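Local coordinates for protein LEC-6 (Caenorhabditis elegans, PDB 3VV1) that binds galactose-containing glycans as a nematode galectin, with a preference for saccharides in which fucose is joined to the galactose, at residues S59-N64 and N102-N107; L73-R78 and V84-T89; G93-D98 and V134-S139. One frame throughout, in Å; residues are numbered along the deposited sequence.

Overall arrangement
All three contacts belong to one galectin domain, a sandwich of two antiparallel sheets, and each reaches the sheet that carries the sugar. Strands 60-66, 71-78 and 83-90 lie side by side in it. Contact 2 pairs the last two of these, and its centre is about 10 Å from that of contact 1 and about 9 Å from that of contact 3. The centres of contacts 1 and 3 are about 20 Å apart. Along the chain, contact 2 is nested inside the loop closed by contact 1. Contact 3 follows contact 2 and crosses contact 1. Galactose and fucose touch both contact 2 and contact 3, so 73-78, 84-89 and 93-98 supply most of the binding site.

Contact 1 of 3, residues S59-N64 and N102-N107; sequences SRFHIN and NPFQQN
F61 and F104 meet through their rings, and this pair is the heart of a small contact. CZ of F61 reaches CE2 of F104 at 4.0 Å. It stands over one face of the F104 ring, displaced from the centre toward the rim. The planes are inclined at 57°, and the centroids are 5.5 Å apart. This is an oblique aromatic pair, neither stacked nor T-shaped. CG of F61 lies between its backbone N and carbonyl carbon (chi1 70°), and the ring end swings toward the 102-107 segment.

The opposite face of F104 is covered from within its own loop. P103 CG sits over the ring centre, so the F104 ring is held between a proline and F61. The F104 backbone is held as well. Its N donates to OD1 of N102 at 2.9 Å. The bond closes an Asx turn, and the N approaches from above the carbonyl plane. Beside the ring pair, NE2 of Q106 comes within 4.4 Å of CA of S59, a loose touch. The hydrogen bond of that amide nitrogen goes to the backbone O of T55. I63 CD1 lies at the edge of the F61 ring, in its plane.

The contact joins strand 60-66 to the loop between strands 98-100 and 110-117. F104 also meets Y110 edge-to-face. Both buried rings lie between the two sheets of the galectin sandwich. They touch strand 46-54 of one sheet, F61 on L52 and P54 and F104 on P54. In the other they touch strand 71-78, F61 on A77 and F104 on F75.

Contact 2 of 3, residues L73-R78 and V84-T89; sequences LHFNAR and VVNNST. With GAL (beta-D-galactopyranose), chain C; FUC (alpha-L-fucopyranose), chain B.
R78 and H74 of one strand and N87 of the other grip the sugars. R78 NH2 donates to galactose O4 at 2.9 Å and also reaches fucose O3. NH1 gives fucose O3 a second bond of 2.9 Å. Both sugars lie at the guanidinium edge. R78 CG is anti to the carbonyl carbon (chi1 -58°), and the chain then runs extended to NE, which carries the guanidinium to the sugars. H74 NE2 bonds the same galactose O4 at 2.7 Å. N87 ND2 points almost straight at galactose O6, at 2.9 Å and 173°. N76 OD1 takes the R78 NE hydrogen at 2.8 Å. The oxygen lies in the guanidinium plane, but NE comes from above the amide carbonyl plane. N76 ND2 bonds F61 O, N64 OD1 bonds H74 ND1, and E81 forms a salt bridge with R78 NH1.

The strands form an antiparallel beta hairpin of the galectin fold. H74 with N87 and N76 with V85 are hydrogen-bonded pairs. F75 with N86 and A77 with V84 are non-hydrogen-bonded.

On the sugar side, V85 CG2 lies over one guanidinium face of R78, 3.7 Å from CZ. On the core side, V84 CG1 makes a CH-pi contact over the F75 face. N86 OD1, 3.2 Å from F75 CD1, is buried without a hydrogen-bond partner.

Contact 3 of 3, residues G93-D98 and V134-S139; sequences GWQSED and VERTPS. With GAL (beta-D-galactopyranose), chain C; FUC (alpha-L-fucopyranose), chain B.
R136 and the backbone of S96 join two loop segments of the galectin beta sandwich, beside the sugar site. R136 comes from the loop after strand 128-134. Its CB lies 3.6 Å from OE1 of Q95. CG and CD pass the same oxygen, as the two side chains slide by in opposite directions. The R136 chain bends at chi2 (119°) and carries the guanidinium to S96. There NH1 and NH2 grip the single carbonyl oxygen of S96 end-on, at 3.0 Å from NH1 and 2.8 Å from NH2. That oxygen lies near the guanidinium plane. NH1 shares its two hydrogens among three oxygens: S96 O, S88 OG and N87 OD1. NH2 forms a long salt bridge to D98 OD1, and one water joins the same two atoms.

Q95 adds two further water bridges, from OE1 to T137 OG1 and from NE2 to the backbone O of R136. OE1 also bonds S88 OG.

On the sugar side, one face of the W94 ring packs against galactose, with C5 3.9 Å from the ring plane and over its centre. E97 is extended beyond CG. Its OE2 also meets fucose O3, at a doubtfully short distance, and accepts from galactose O6 at 2.6 Å.

Contact 1 of 3, residues S59-N64 and N102-N107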
loop_
_atom_site.group_PDB
_atom_site.type_symbol
_atom_site.label_atom_id
_atom_site.label_comp_id
_atom_site.label_asym_id
_atom_site.label_seq_id
_atom_site.Cartn_x
_atom_site.Cartn_y
_atom_site.Cartn_z
ATOM N N SER A 59 -10.291 21.372 19.464
ATOM C CA SER A 59 -9.603 21.087 20.714
ATOM C C SER A 59 -9.228 19.606 20.897
ATOM O O SER A 59 -8.592 19.262 21.915
ATOM C CB SER A 59 -10.473 21.503 21.880
ATOM O OG SER A 59 -11.739 20.862 21.852
ATOM N N ARG A 60 -9.658 18.754 19.959
ATOM C CA ARG A 60 -9.310 17.322 19.993
ATOM C C ARG A 60 -8.946 16.801 18.644
ATOM O O ARG A 60 -9.388 17.328 17.668
ATOM C CB ARG A 60 -10.512 16.482 20.503
ATOM C CG ARG A 60 -10.986 16.949 21.883
ATOM C CD ARG A 60 -12.102 16.037 22.402
ATOM N NE ARG A 60 -12.492 16.499 23.735
ATOM C CZ ARG A 60 -13.498 15.964 24.443
ATOM N NH1 ARG A 60 -14.206 14.924 23.950
ATOM N NH2 ARG A 60 -13.823 16.478 25.621
ATOM N N PHE A 61 -8.243 15.655 18.630
ATOM C CA PHE A 61 -8.127 14.898 17.407
ATOM C C PHE A 61 -8.070 13.449 17.823
ATOM O O PHE A 61 -7.749 13.101 18.984
ATOM C CB PHE A 61 -6.883 15.292 16.537
ATOM C CG PHE A 61 -5.530 14.892 17.117
ATOM C CD1 PHE A 61 -4.985 13.641 16.876
ATOM C CD2 PHE A 61 -4.779 15.836 17.841
ATOM C CE1 PHE A 61 -3.710 13.318 17.356
ATOM C CE2 PHE A 61 -3.509 15.504 18.368
ATOM C CZ PHE A 61 -2.978 14.238 18.106
ATOM N N HIS A 62 -8.361 12.570 16.884
ATOM C CA HIS A 62 -8.228 11.137 17.231
ATOM C C HIS A 62 -7.769 10.318 16.064
ATOM O O HIS A 62 -7.902 10.724 14.902
ATOM C CB HIS A 62 -9.541 10.565 17.842
ATOM C CG HIS A 62 -10.695 10.601 16.919
ATOM N ND1 HIS A 62 -11.589 11.631 16.892
ATOM C CD2 HIS A 62 -11.090 9.719 15.924
ATOM C CE1 HIS A 62 -12.529 11.369 15.984
ATOM N NE2 HIS A 62 -12.221 10.216 15.377
ATOM N N ILE A 63 -7.215 9.130 16.407
ATOM C CA ILE A 63 -6.924 8.080 15.428
ATOM C C ILE A 63 -7.776 6.897 15.838
ATOM O O ILE A 63 -7.736 6.498 16.997
ATOM C CB ILE A 63 -5.437 7.694 15.485
ATOM C CG1 ILE A 63 -4.498 8.785 14.932
ATOM C CG2 ILE A 63 -5.231 6.452 14.644
ATOM C CD1 ILE A 63 -4.081 9.843 15.861
ATOM N N ASN A 64 -8.550 6.357 14.905
ATOM C CA ASN A 64 -9.300 5.070 15.129
ATOM C C ASN A 64 -8.704 3.946 14.313
ATOM O O ASN A 64 -8.491 4.123 13.101
ATOM C CB ASN A 64 -10.764 5.201 14.732
ATOM C CG ASN A 64 -11.557 6.071 15.680
ATOM O OD1 ASN A 64 -11.247 6.163 16.869
ATOM N ND2 ASN A 64 -12.550 6.757 15.144
ATOM N N ASN A 102 -1.308 14.220 28.311
ATOM C CA ASN A 102 -1.297 14.614 26.888
ATOM C C ASN A 102 0.150 14.937 26.514
ATOM O O ASN A 102 0.737 15.905 27.048
ATOM C CB ASN A 102 -2.187 15.854 26.673
ATOM C CG ASN A 102 -2.290 16.246 25.207
ATOM O OD1 ASN A 102 -1.643 15.651 24.335
ATOM N ND2 ASN A 102 -3.042 17.310 24.926
ATOM N N PRO A 103 0.744 14.128 25.626
ATOM C CA PRO A 103 2.142 14.368 25.307
ATOM C C PRO A 103 2.293 15.419 24.211
ATOM O O PRO A 103 3.444 15.759 23.827
ATOM C CB PRO A 103 2.585 13.012 24.770
ATOM C CG PRO A 103 1.358 12.460 24.066
ATOM C CD PRO A 103 0.184 12.935 24.938
ATOM N N PHE A 104 1.175 15.939 23.686
ATOM C CA PHE A 104 1.272 16.844 22.537
ATOM C C PHE A 104 1.054 18.288 22.908
ATOM O O PHE A 104 0.335 18.577 23.861
ATOM C CB PHE A 104 0.222 16.488 21.481
ATOM C CG PHE A 104 0.194 15.039 21.124
ATOM C CD1 PHE A 104 1.216 14.489 20.301
ATOM C CD2 PHE A 104 -0.852 14.211 21.539
ATOM C CE1 PHE A 104 1.170 13.135 19.924
ATOM C CE2 PHE A 104 -0.886 12.859 21.172
ATOM C CZ PHE A 104 0.130 12.314 20.369
ATOM N N GLN A 105 1.629 19.170 22.112
ATOM C CA GLN A 105 1.302 20.599 22.164
ATOM C C GLN A 105 0.804 20.959 20.783
ATOM O O GLN A 105 1.340 20.450 19.758
ATOM C CB GLN A 105 2.560 21.406 22.468
ATOM C CG GLN A 105 3.029 21.108 23.888
ATOM C CD GLN A 105 4.317 21.823 24.232
ATOM O OE1 GLN A 105 5.393 21.277 24.033
ATOM N NE2 GLN A 105 4.214 23.053 24.731
ATOM N N GLN A 106 -0.201 21.847 20.730
ATOM C CA GLN A 106 -0.665 22.338 19.430
ATOM C C GLN A 106 0.466 23.064 18.716
ATOM O O GLN A 106 1.314 23.727 19.362
ATOM C CB GLN A 106 -1.988 23.154 19.551
ATOM C CG GLN A 106 -3.202 22.202 19.837
ATOM C CD GLN A 106 -4.359 22.892 20.515
ATOM O OE1 GLN A 106 -4.170 23.548 21.537
ATOM N NE2 GLN A 106 -5.558 22.742 19.965
ATOM N N ASN A 107 0.494 22.904 17.386
ATOM C CA ASN A 107 1.441 23.632 16.524
ATOM C C ASN A 107 2.918 23.156 16.705
ATOM O O ASN A 107 3.831 23.883 16.350
ATOM C CB ASN A 107 1.238 25.163 16.661
ATOM C CG ASN A 107 -0.227 25.565 16.365
ATOM O OD1 ASN A 107 -0.697 25.296 15.263
ATOM N ND2 ASN A 107 -0.962 26.134 17.359
#

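Contact 2 of 3, residues L73-R78 and V84-T89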
loop_
_atom_site.group_PDB
_atom_site.type_symbol
_atom_site.label_atom_id
_atom_site.label_comp_id
_atom_site.label_asym_id
_atom_site.label_seq_id
_atom_site.Cartn_x
_atom_site.Cartn_y
_atom_site.Cartn_z
ATOM N N LEU A 73 -9.076 0.460 18.668
ATOM C CA LEU A 73 -8.466 1.509 19.469
ATOM C C LEU A 73 -8.853 2.867 18.973
ATOM O O LEU A 73 -8.729 3.167 17.766
ATOM C CB LEU A 73 -6.937 1.378 19.437
ATOM C CG LEU A 73 -6.169 2.557 20.065
ATOM C CD1 LEU A 73 -6.441 2.759 21.568
ATOM C CD2 LEU A 73 -4.685 2.363 19.869
ATOM N N HIS A 74 -9.389 3.687 19.901
ATOM C CA HIS A 74 -9.669 5.091 19.641
ATOM C C HIS A 74 -8.661 5.794 20.514
ATOM O O HIS A 74 -8.713 5.694 21.743
ATOM C CB HIS A 74 -11.124 5.361 20.105
ATOM C CG HIS A 74 -11.497 6.835 20.218
ATOM N ND1 HIS A 74 -11.834 7.576 19.129
ATOM C CD2 HIS A 74 -11.681 7.661 21.323
ATOM C CE1 HIS A 74 -12.232 8.817 19.508
ATOM N NE2 HIS A 74 -12.115 8.882 20.864
ATOM N N PHE A 75 -7.725 6.505 19.891
ATOM C CA PHE A 75 -6.657 7.246 20.598
ATOM C C PHE A 75 -7.025 8.731 20.466
ATOM O O PHE A 75 -7.040 9.268 19.345
ATOM C CB PHE A 75 -5.319 6.925 19.890
ATOM C CG PHE A 75 -4.166 7.774 20.373
ATOM C CD1 PHE A 75 -3.360 7.327 21.434
ATOM C CD2 PHE A 75 -3.860 9.026 19.768
ATOM C CE1 PHE A 75 -2.283 8.072 21.891
ATOM C CE2 PHE A 75 -2.771 9.771 20.258
ATOM C CZ PHE A 75 -1.979 9.299 21.278
ATOM N N ASN A 76 -7.394 9.374 21.564
ATOM C CA ASN A 76 -7.994 10.735 21.458
ATOM C C ASN A 76 -7.156 11.726 22.271
ATOM O O ASN A 76 -7.102 11.659 23.492
ATOM C CB ASN A 76 -9.394 10.622 22.031
ATOM C CG ASN A 76 -10.304 11.858 21.779
ATOM O OD1 ASN A 76 -11.310 12.002 22.475
ATOM N ND2 ASN A 76 -10.018 12.694 20.764
ATOM N N ALA A 77 -6.480 12.613 21.577
ATOM C CA ALA A 77 -5.774 13.704 22.222
ATOM C C ALA A 77 -6.789 14.810 22.518
ATOM O O ALA A 77 -7.473 15.263 21.618
ATOM C CB ALA A 77 -4.692 14.233 21.245
ATOM N N ARG A 78 -6.835 15.280 23.765
ATOM C CA ARG A 78 -7.820 16.288 24.194
ATOM C C ARG A 78 -7.083 17.491 24.806
ATOM O O ARG A 78 -6.606 17.441 25.957
ATOM C CB ARG A 78 -8.780 15.653 25.232
ATOM C CG ARG A 78 -9.514 14.431 24.678
ATOM C CD ARG A 78 -10.518 13.959 25.717
ATOM N NE ARG A 78 -11.342 12.880 25.172
ATOM C CZ ARG A 78 -12.358 12.326 25.831
ATOM N NH1 ARG A 78 -12.660 12.746 27.077
ATOM N NH2 ARG A 78 -13.085 11.370 25.263
ATOM N N VAL A 84 -4.760 12.411 27.104
ATOM C CA VAL A 84 -5.097 11.420 26.059
ATOM C C VAL A 84 -6.051 10.407 26.612
ATOM O O VAL A 84 -5.848 9.934 27.731
ATOM C CB VAL A 84 -3.814 10.737 25.478
ATOM C CG1 VAL A 84 -4.173 9.473 24.727
ATOM C CG2 VAL A 84 -3.122 11.710 24.527
ATOM N N VAL A 85 -7.125 10.087 25.858
ATOM C CA VAL A 85 -8.078 9.054 26.289
ATOM C C VAL A 85 -8.005 7.938 25.266
ATOM O O VAL A 85 -8.159 8.219 24.073
ATOM C CB VAL A 85 -9.508 9.594 26.360
ATOM C CG1 VAL A 85 -10.493 8.441 26.630
ATOM C CG2 VAL A 85 -9.560 10.631 27.500
ATOM N N ASN A 86 -7.723 6.712 25.690
ATOM C CA ASN A 86 -7.834 5.568 24.810
ATOM C C ASN A 86 -9.075 4.764 25.169
ATOM O O ASN A 86 -9.426 4.594 26.337
ATOM C CB ASN A 86 -6.644 4.634 25.027
ATOM C CG ASN A 86 -5.347 5.183 24.450
ATOM O OD1 ASN A 86 -5.370 5.981 23.527
ATOM N ND2 ASN A 86 -4.211 4.699 24.950
ATOM N N ASN A 87 -9.781 4.319 24.148
ATOM C CA ASN A 87 -10.915 3.436 24.404
ATOM C C ASN A 87 -11.172 2.604 23.170
ATOM O O ASN A 87 -10.378 2.593 22.207
ATOM C CB ASN A 87 -12.191 4.277 24.739
ATOM C CG ASN A 87 -13.202 3.556 25.610
ATOM O OD1 ASN A 87 -13.111 2.349 25.775
ATOM N ND2 ASN A 87 -14.179 4.280 26.131
ATOM N N SER A 88 -12.267 1.866 23.207
ATOM C CA SER A 88 -12.618 0.950 22.119
ATOM C C SER A 88 -14.116 0.716 22.207
ATOM O O SER A 88 -14.752 1.066 23.235
ATOM C CB SER A 88 -11.953 -0.422 22.378
ATOM O OG SER A 88 -12.240 -0.930 23.706
ATOM N N THR A 89 -14.678 0.121 21.158
ATOM C CA THR A 89 -16.064 -0.279 21.221
ATOM C C THR A 89 -16.223 -1.787 21.042
ATOM O O THR A 89 -15.377 -2.462 20.430
ATOM C CB THR A 89 -16.964 0.418 20.174
ATOM O OG1 THR A 89 -16.664 -0.018 18.841
ATOM C CG2 THR A 89 -16.861 1.943 20.272
HETATM C C1 GAL C . -16.531 10.441 24.711
HETATM C C2 GAL C . -16.313 11.248 23.395
HETATM C C3 GAL C . -16.072 10.322 22.262
HETATM C C4 GAL C . -14.928 9.362 22.622
HETATM C C5 GAL C . -15.258 8.677 23.957
HETATM C C6 GAL C . -14.149 7.681 24.369
HETATM O O2 GAL C . -17.473 12.009 23.149
HETATM O O3 GAL C . -15.655 11.083 21.095
HETATM O O4 GAL C . -13.684 10.094 22.720
HETATM O O5 GAL C . -15.388 9.619 24.962
HETATM O O6 GAL C . -14.512 7.075 25.624
HETATM C C1 FUC B . -17.052 13.693 27.994
HETATM C C2 FUC B . -15.687 12.898 28.213
HETATM C C3 FUC B . -15.926 11.353 28.220
HETATM C C4 FUC B . -16.964 10.867 27.169
HETATM C C5 FUC B . -18.367 11.385 27.537
HETATM C C6 FUC B . -19.298 10.898 26.445
HETATM O O1 FUC B . -17.259 14.646 29.025
HETATM O O2 FUC B . -14.769 13.397 29.351
HETATM O O3 FUC B . -14.688 10.830 27.901
HETATM O O4 FUC B . -16.584 11.365 25.785
HETATM O O5 FUC B . -18.296 12.864 27.551
#

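Contact 3 of 3, residues G93-D98 and V134-S139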
loop_
_atom_site.group_PDB
_atom_site.type_symbol
_atom_site.label_atom_id
_atom_site.label_comp_id
_atom_site.label_asym_id
_atom_site.label_seq_id
_atom_site.Cartn_x
_atom_site.Cartn_y
_atom_site.Cartn_z
ATOM N N GLY A 93 -20.749 -0.184 21.481
ATOM C CA GLY A 93 -20.698 0.611 22.706
ATOM C C GLY A 93 -19.287 0.845 23.251
ATOM O O GLY A 93 -18.461 -0.078 23.298
ATOM N N TRP A 94 -19.003 2.077 23.678
ATOM C CA TRP A 94 -17.731 2.378 24.311
ATOM C C TRP A 94 -17.495 1.566 25.536
ATOM O O TRP A 94 -18.395 1.392 26.382
ATOM C CB TRP A 94 -17.691 3.890 24.716
ATOM C CG TRP A 94 -17.607 4.866 23.557
ATOM C CD1 TRP A 94 -18.555 5.828 23.161
ATOM C CD2 TRP A 94 -16.504 4.985 22.616
ATOM N NE1 TRP A 94 -18.116 6.510 22.041
ATOM C CE2 TRP A 94 -16.889 6.053 21.658
ATOM C CE3 TRP A 94 -15.253 4.327 22.465
ATOM C CZ2 TRP A 94 -16.062 6.418 20.584
ATOM C CZ3 TRP A 94 -14.432 4.712 21.395
ATOM C CH2 TRP A 94 -14.818 5.774 20.497
ATOM N N GLN A 95 -16.234 1.179 25.697
ATOM C CA GLN A 95 -15.846 0.382 26.851
ATOM C C GLN A 95 -15.182 1.299 27.882
ATOM O O GLN A 95 -15.547 2.472 27.965
ATOM C CB GLN A 95 -14.985 -0.830 26.375
ATOM C CG GLN A 95 -15.853 -1.709 25.456
ATOM C CD GLN A 95 -15.077 -2.897 24.896
ATOM O OE1 GLN A 95 -14.179 -2.722 24.086
ATOM N NE2 GLN A 95 -15.439 -4.090 25.329
ATOM N N SER A 96 -14.263 0.791 28.701
ATOM C CA SER A 96 -13.613 1.594 29.752
ATOM C C SER A 96 -12.504 2.475 29.189
ATOM O O SER A 96 -11.655 1.995 28.395
ATOM C CB SER A 96 -12.965 0.611 30.767
ATOM O OG SER A 96 -12.650 1.411 31.880
ATOM N N GLU A 97 -12.470 3.747 29.604
ATOM C CA GLU A 97 -11.411 4.625 29.137
ATOM C C GLU A 97 -10.094 4.362 29.913
ATOM O O GLU A 97 -10.103 4.151 31.150
ATOM C CB GLU A 97 -11.782 6.088 29.351
ATOM C CG GLU A 97 -12.927 6.499 28.453
ATOM C CD GLU A 97 -13.353 7.954 28.680
ATOM O OE1 GLU A 97 -12.986 8.556 29.719
ATOM O OE2 GLU A 97 -14.105 8.443 27.828
ATOM N N ASP A 98 -8.988 4.418 29.171
ATOM C CA ASP A 98 -7.660 4.568 29.782
ATOM C C ASP A 98 -7.287 6.028 29.618
ATOM O O ASP A 98 -7.290 6.546 28.466
ATOM C CB ASP A 98 -6.561 3.748 29.088
ATOM C CG ASP A 98 -6.705 2.254 29.252
ATOM O OD1 ASP A 98 -7.398 1.797 30.198
ATOM O OD2 ASP A 98 -6.048 1.546 28.431
ATOM N N VAL A 134 -4.110 -2.499 25.956
ATOM C CA VAL A 134 -4.373 -3.939 25.835
ATOM C C VAL A 134 -5.688 -4.085 25.074
ATOM O O VAL A 134 -6.766 -3.675 25.603
ATOM C CB VAL A 134 -4.453 -4.571 27.242
ATOM C CG1 VAL A 134 -4.920 -6.026 27.137
ATOM C CG2 VAL A 134 -3.107 -4.471 27.981
ATOM N N GLU A 135 -5.637 -4.600 23.854
ATOM C CA GLU A 135 -6.848 -4.600 23.016
ATOM C C GLU A 135 -7.944 -5.524 23.622
ATOM O O GLU A 135 -7.673 -6.505 24.365
ATOM C CB GLU A 135 -6.536 -4.985 21.543
ATOM C CG GLU A 135 -6.204 -6.475 21.382
ATOM C CD GLU A 135 -5.550 -6.780 20.049
ATOM O OE1 GLU A 135 -4.769 -5.950 19.555
ATOM O OE2 GLU A 135 -5.787 -7.892 19.513
ATOM N N ARG A 136 -9.181 -5.147 23.348
ATOM C CA ARG A 136 -10.343 -5.843 23.882
ATOM C C ARG A 136 -11.099 -6.637 22.818
ATOM O O ARG A 136 -11.998 -7.404 23.146
ATOM C CB ARG A 136 -11.249 -4.768 24.530
ATOM C CG ARG A 136 -10.679 -4.120 25.773
ATOM C CD ARG A 136 -10.502 -2.657 25.564
ATOM N NE ARG A 136 -9.980 -2.004 26.742
ATOM C CZ ARG A 136 -10.371 -0.770 27.105
ATOM N NH1 ARG A 136 -11.293 -0.176 26.354
ATOM N NH2 ARG A 136 -9.852 -0.162 28.194
ATOM N N THR A 137 -10.698 -6.450 21.549
ATOM C CA THR A 137 -11.261 -7.103 20.337
ATOM C C THR A 137 -10.032 -7.342 19.432
ATOM O O THR A 137 -9.121 -6.526 19.471
ATOM C CB THR A 137 -12.275 -6.139 19.670
ATOM O OG1 THR A 137 -13.363 -5.946 20.606
ATOM C CG2 THR A 137 -12.845 -6.787 18.473
ATOM N N PRO A 138 -10.002 -8.451 18.629
ATOM C CA PRO A 138 -8.771 -8.737 17.909
ATOM C C PRO A 138 -8.405 -7.678 16.870
ATOM O O PRO A 138 -9.223 -7.311 15.970
ATOM C CB PRO A 138 -9.060 -10.081 17.207
ATOM C CG PRO A 138 -10.007 -10.748 18.163
ATOM C CD PRO A 138 -10.915 -9.605 18.608
ATOM N N SER A 139 -7.170 -7.218 16.941
ATOM C CA SER A 139 -6.661 -6.254 15.951
ATOM C C SER A 139 -6.395 -6.882 14.586
ATOM O O SER A 139 -6.256 -6.150 13.592
ATOM C CB SER A 139 -5.427 -5.531 16.454
ATOM O OG SER A 139 -4.423 -6.463 16.854
HETATM C C1 GAL C . -16.531 10.441 24.711
HETATM C C2 GAL C . -16.313 11.248 23.395
HETATM C C3 GAL C . -16.072 10.322 22.262
HETATM C C4 GAL C . -14.928 9.362 22.622
HETATM C C5 GAL C . -15.258 8.677 23.957
HETATM C C6 GAL C . -14.149 7.681 24.369
HETATM O O2 GAL C . -17.473 12.009 23.149
HETATM O O3 GAL C . -15.655 11.083 21.095
HETATM O O4 GAL C . -13.684 10.094 22.720
HETATM O O5 GAL C . -15.388 9.619 24.962
HETATM O O6 GAL C . -14.512 7.075 25.624
HETATM C C1 FUC B . -17.052 13.693 27.994
HETATM C C2 FUC B . -15.687 12.898 28.213
HETATM C C3 FUC B . -15.926 11.353 28.220
HETATM C C4 FUC B . -16.964 10.867 27.169
HETATM C C5 FUC B . -18.367 11.385 27.537
HETATM C C6 FUC B . -19.298 10.898 26.445
HETATM O O1 FUC B . -17.259 14.646 29.025
HETATM O O2 FUC B . -14.769 13.397 29.351
HETATM O O3 FUC B . -14.688 10.830 27.901
HETATM O O4 FUC B . -16.584 11.365 25.785
HETATM O O5 FUC B . -18.296 12.864 27.551
HETATM O O HOH W 1 -13.133 -3.570 21.714
HETATM O O HOH W 2 -14.349 -6.531 24.370
HETATM O O HOH W 3 -5.274 -1.093 28.126
HETATM O O HOH W 4 -7.748 -0.842 30.575
#